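Local structure of monosaccharide ABC transporter substrate-binding protein, CUT2 family (Bradyrhizobium sp., 4YHS) at residues A157-E170 with I313-I327. The protein probably captures a monosaccharide or related small polar solute in the periplasm and delivers it to an ABC importer of the CUT2 family. Numbering follows the deposited sequence.
Sequences AAKSLVSFYTMGAE and ILEGKDYVKHVGPKI
Strands 158-160 and 322-325 run side by side and parallel, their axes 12° apart, joined by three backbone hydrogen bonds: Lys159 N to Lys321 O (2.8 Å), Val323 N to Lys159 O and Leu161 N to Val323 O. On one face of the pair, Lys159 CD sits over one face of the His322 ring, 3.9 Å from its centroid and only 6° off the normal, a CH-pi contact. The lysine chain stays extended up to CE and then bends, carrying NZ away to a salt bridge with Asp146; the ring, in turn, is held through ND1 by the backbone of Phe38. On the other face Ser160 OG bonds to Gln302 O. After Ser160 the 157-170 segment leaves the N-terminal lobe's sheet for helix 164-178 in the other lobe, while strand 322-331 runs on alongside towards the lobe boundary, consistent with two of the crossing segments of the hinge in a type I periplasmic binding protein. There Ile327 packs against helix 164-178: its CD1 meets Thr166 CG2 and Met167 SE, each at 3.6 Å, and its CG2 lies against Glu170 CG. Met167, a selenomethionine, has CG anti to its carbonyl carbon (chi1 -59°), and a bend at chi2 swings SE against both CD1 and CG2 of Ile327. At the far end, Ile313 CD1 touches Ala157 CB at 3.7 Å, and Ile313 CG1 covers one face of the Tyr319 ring.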
# COMPACT_ATOMS: atom_id res chain seq x y z
N ALA A 157 8.31 -15.22 9.47
CA ALA A 157 7.57 -16.42 9.06
C ALA A 157 6.77 -16.21 7.78
O ALA A 157 6.54 -17.17 7.04
CB ALA A 157 6.63 -16.90 10.20
N ALA A 158 6.29 -14.98 7.55
CA ALA A 158 5.42 -14.69 6.40
C ALA A 158 5.44 -13.20 6.12
O ALA A 158 5.65 -12.42 7.03
CB ALA A 158 3.99 -15.11 6.65
N LYS A 159 5.19 -12.85 4.85
CA LYS A 159 5.02 -11.47 4.43
C LYS A 159 3.62 -11.24 3.88
O LYS A 159 3.07 -12.07 3.15
CB LYS A 159 6.05 -11.09 3.37
CG LYS A 159 7.51 -11.16 3.85
CD LYS A 159 8.50 -10.90 2.73
CE LYS A 159 9.92 -10.97 3.26
NZ LYS A 159 10.28 -9.72 3.97
N SER A 160 3.05 -10.10 4.26
CA SER A 160 1.79 -9.59 3.70
C SER A 160 2.06 -8.16 3.24
O SER A 160 2.02 -7.21 4.05
CB SER A 160 0.69 -9.62 4.73
OG SER A 160 -0.53 -9.19 4.17
N LEU A 161 2.35 -8.00 1.96
CA LEU A 161 2.76 -6.72 1.46
C LEU A 161 2.77 -6.69 -0.07
O LEU A 161 2.59 -7.72 -0.74
CB LEU A 161 4.15 -6.37 2.00
CG LEU A 161 5.17 -7.50 2.04
CD1 LEU A 161 5.67 -7.85 0.66
CD2 LEU A 161 6.36 -7.07 2.94
N VAL A 162 2.95 -5.49 -0.61
CA VAL A 162 3.07 -5.32 -2.07
C VAL A 162 4.35 -4.57 -2.41
O VAL A 162 5.06 -4.11 -1.50
CB VAL A 162 1.86 -4.56 -2.66
CG1 VAL A 162 0.56 -5.21 -2.19
CG2 VAL A 162 1.89 -3.06 -2.28
N SER A 163 4.65 -4.48 -3.71
CA SER A 163 5.80 -3.71 -4.23
C SER A 163 5.38 -2.40 -4.87
O SER A 163 4.42 -2.39 -5.65
CB SER A 163 6.56 -4.54 -5.28
OG SER A 163 7.59 -3.78 -5.89
N PHE A 164 6.10 -1.31 -4.55
CA PHE A 164 5.84 -0.02 -5.17
C PHE A 164 6.28 -0.04 -6.64
O PHE A 164 5.82 0.78 -7.41
CB PHE A 164 6.51 1.13 -4.41
CG PHE A 164 5.55 1.87 -3.50
CD1 PHE A 164 4.63 2.76 -4.03
CD2 PHE A 164 5.57 1.66 -2.13
CE1 PHE A 164 3.74 3.43 -3.20
CE2 PHE A 164 4.69 2.34 -1.31
CZ PHE A 164 3.78 3.21 -1.84
N TYR A 165 7.11 -1.02 -7.04
CA TYR A 165 7.41 -1.17 -8.46
C TYR A 165 6.10 -1.45 -9.20
O TYR A 165 5.77 -0.84 -10.22
CB TYR A 165 8.41 -2.30 -8.72
CG TYR A 165 8.69 -2.52 -10.20
CD1 TYR A 165 7.89 -3.34 -10.97
CD2 TYR A 165 9.76 -1.89 -10.82
CE1 TYR A 165 8.13 -3.53 -12.31
CE2 TYR A 165 9.99 -2.06 -12.17
CZ TYR A 165 9.18 -2.90 -12.90
OH TYR A 165 9.43 -3.09 -14.22
N THR A 166 5.33 -2.38 -8.63
CA THR A 166 4.06 -2.79 -9.24
C THR A 166 3.02 -1.68 -9.20
O THR A 166 2.23 -1.53 -10.14
CB THR A 166 3.49 -4.05 -8.52
OG1 THR A 166 4.52 -5.03 -8.41
CG2 THR A 166 2.28 -4.64 -9.29
N MSE A 167 2.96 -0.91 -8.11
CA MSE A 167 2.10 0.27 -8.10
C MSE A 167 2.41 1.24 -9.25
O MSE A 167 1.48 1.75 -9.90
CB MSE A 167 2.22 1.01 -6.77
CG MSE A 167 1.84 0.18 -5.56
SE MSE A 167 -0.09 -0.10 -5.45
CE MSE A 167 -0.50 1.57 -4.50
N GLY A 168 3.69 1.56 -9.46
CA GLY A 168 4.06 2.42 -10.57
C GLY A 168 3.74 1.80 -11.93
O GLY A 168 3.22 2.44 -12.84
N ALA A 169 4.05 0.51 -12.06
CA ALA A 169 3.84 -0.22 -13.30
C ALA A 169 2.37 -0.26 -13.71
O ALA A 169 2.05 -0.04 -14.87
CB ALA A 169 4.38 -1.63 -13.18
N GLU A 170 1.48 -0.51 -12.75
CA GLU A 170 0.07 -0.60 -13.07
C GLU A 170 -0.44 0.77 -13.49
O GLU A 170 -1.31 0.89 -14.40
CB GLU A 170 -0.70 -1.16 -11.87
CG GLU A 170 -0.47 -2.66 -11.67
CD GLU A 170 -1.10 -3.49 -12.79
OE1 GLU A 170 -2.02 -2.99 -13.46
OE2 GLU A 170 -0.67 -4.63 -13.00
N ILE A 313 -0.26 -20.32 10.99
CA ILE A 313 1.04 -20.75 11.49
C ILE A 313 0.87 -21.32 12.90
O ILE A 313 1.29 -22.45 13.19
CB ILE A 313 2.05 -19.57 11.47
CG1 ILE A 313 2.41 -19.19 10.04
CG2 ILE A 313 3.35 -19.88 12.23
CD1 ILE A 313 3.01 -17.81 9.93
N LEU A 314 0.21 -20.58 13.78
CA LEU A 314 0.03 -21.02 15.16
C LEU A 314 -0.72 -22.36 15.23
O LEU A 314 -0.51 -23.17 16.16
CB LEU A 314 -0.73 -19.96 15.98
CG LEU A 314 0.06 -18.69 16.33
CD1 LEU A 314 -0.89 -17.61 16.76
CD2 LEU A 314 1.01 -19.01 17.44
N GLU A 315 -1.56 -22.62 14.24
CA GLU A 315 -2.36 -23.85 14.24
C GLU A 315 -1.74 -24.96 13.38
O GLU A 315 -2.32 -26.03 13.23
CB GLU A 315 -3.78 -23.52 13.76
CG GLU A 315 -4.52 -22.59 14.72
CD GLU A 315 -5.96 -22.37 14.33
OE1 GLU A 315 -6.42 -22.99 13.34
OE2 GLU A 315 -6.64 -21.60 15.03
N GLY A 316 -0.56 -24.70 12.84
CA GLY A 316 0.13 -25.67 12.00
C GLY A 316 -0.53 -25.95 10.66
O GLY A 316 -0.30 -27.01 10.07
N LYS A 317 -1.35 -25.01 10.18
CA LYS A 317 -2.06 -25.18 8.92
C LYS A 317 -1.25 -24.63 7.76
O LYS A 317 -0.34 -23.81 7.94
CB LYS A 317 -3.42 -24.48 8.98
CG LYS A 317 -4.41 -25.20 9.90
CD LYS A 317 -5.76 -24.50 9.92
CE LYS A 317 -6.84 -25.36 10.57
NZ LYS A 317 -6.50 -25.69 11.97
N ASP A 318 -1.59 -25.06 6.55
CA ASP A 318 -0.97 -24.52 5.36
C ASP A 318 -1.23 -23.03 5.29
O ASP A 318 -2.26 -22.54 5.73
CB ASP A 318 -1.52 -25.20 4.11
CG ASP A 318 -0.93 -26.58 3.89
OD1 ASP A 318 0.10 -26.92 4.53
OD2 ASP A 318 -1.49 -27.33 3.06
N TYR A 319 -0.25 -22.30 4.78
CA TYR A 319 -0.40 -20.87 4.60
C TYR A 319 0.46 -20.43 3.45
O TYR A 319 1.38 -21.16 3.02
CB TYR A 319 -0.04 -20.09 5.85
CG TYR A 319 1.42 -20.28 6.29
CD1 TYR A 319 1.82 -21.46 6.90
CD2 TYR A 319 2.37 -19.28 6.10
CE1 TYR A 319 3.13 -21.65 7.31
CE2 TYR A 319 3.70 -19.47 6.51
CZ TYR A 319 4.06 -20.66 7.11
OH TYR A 319 5.35 -20.87 7.53
N VAL A 320 0.13 -19.26 2.92
CA VAL A 320 0.87 -18.69 1.82
C VAL A 320 1.94 -17.80 2.45
O VAL A 320 1.61 -16.92 3.22
CB VAL A 320 -0.06 -17.88 0.88
CG1 VAL A 320 0.77 -17.26 -0.21
CG2 VAL A 320 -1.15 -18.80 0.31
N LYS A 321 3.22 -18.05 2.15
CA LYS A 321 4.29 -17.42 2.91
C LYS A 321 4.60 -15.98 2.51
O LYS A 321 4.98 -15.16 3.35
CB LYS A 321 5.56 -18.26 2.81
CG LYS A 321 6.72 -17.80 3.65
CD LYS A 321 7.72 -18.96 3.84
CE LYS A 321 8.99 -18.48 4.53
NZ LYS A 321 9.87 -19.58 5.02
N HIS A 322 4.47 -15.69 1.22
CA HIS A 322 4.82 -14.38 0.73
C HIS A 322 3.76 -13.94 -0.30
O HIS A 322 3.70 -14.45 -1.42
CB HIS A 322 6.25 -14.43 0.17
CG HIS A 322 6.78 -13.12 -0.31
ND1 HIS A 322 8.10 -12.96 -0.69
CD2 HIS A 322 6.19 -11.92 -0.54
CE1 HIS A 322 8.30 -11.73 -1.10
NE2 HIS A 322 7.15 -11.08 -1.03
N VAL A 323 2.90 -13.02 0.11
CA VAL A 323 1.75 -12.66 -0.73
C VAL A 323 1.30 -11.21 -0.51
O VAL A 323 1.47 -10.62 0.56
CB VAL A 323 0.55 -13.66 -0.47
CG1 VAL A 323 0.05 -13.60 0.99
CG2 VAL A 323 -0.59 -13.49 -1.47
N GLY A 324 0.75 -10.64 -1.58
CA GLY A 324 0.09 -9.35 -1.53
C GLY A 324 -1.22 -9.37 -2.30
O GLY A 324 -1.41 -10.20 -3.19
N PRO A 325 -2.14 -8.47 -1.95
CA PRO A 325 -3.31 -8.30 -2.82
C PRO A 325 -2.86 -7.97 -4.25
O PRO A 325 -1.83 -7.34 -4.45
CB PRO A 325 -4.04 -7.11 -2.19
CG PRO A 325 -3.63 -7.12 -0.78
CD PRO A 325 -2.21 -7.57 -0.78
N LYS A 326 -3.62 -8.43 -5.22
CA LYS A 326 -3.37 -8.08 -6.61
C LYS A 326 -3.72 -6.64 -6.83
O LYS A 326 -4.84 -6.19 -6.59
CB LYS A 326 -4.16 -8.98 -7.55
CG LYS A 326 -3.97 -8.70 -9.01
CD LYS A 326 -2.72 -9.37 -9.50
CE LYS A 326 -2.46 -9.12 -11.00
NZ LYS A 326 -1.09 -9.59 -11.36
N ILE A 327 -2.75 -5.88 -7.31
CA ILE A 327 -2.97 -4.45 -7.49
C ILE A 327 -3.80 -4.22 -8.75
O ILE A 327 -3.58 -4.87 -9.77
CB ILE A 327 -1.63 -3.72 -7.57
CG1 ILE A 327 -0.93 -3.77 -6.21
CG2 ILE A 327 -1.83 -2.26 -8.02
CD1 ILE A 327 0.57 -3.56 -6.31
O HOH W 1 7.77 -19.31 7.40
O HOH W 2 -0.99 -9.40 1.68
O HOH W 3 -1.24 -6.08 -10.61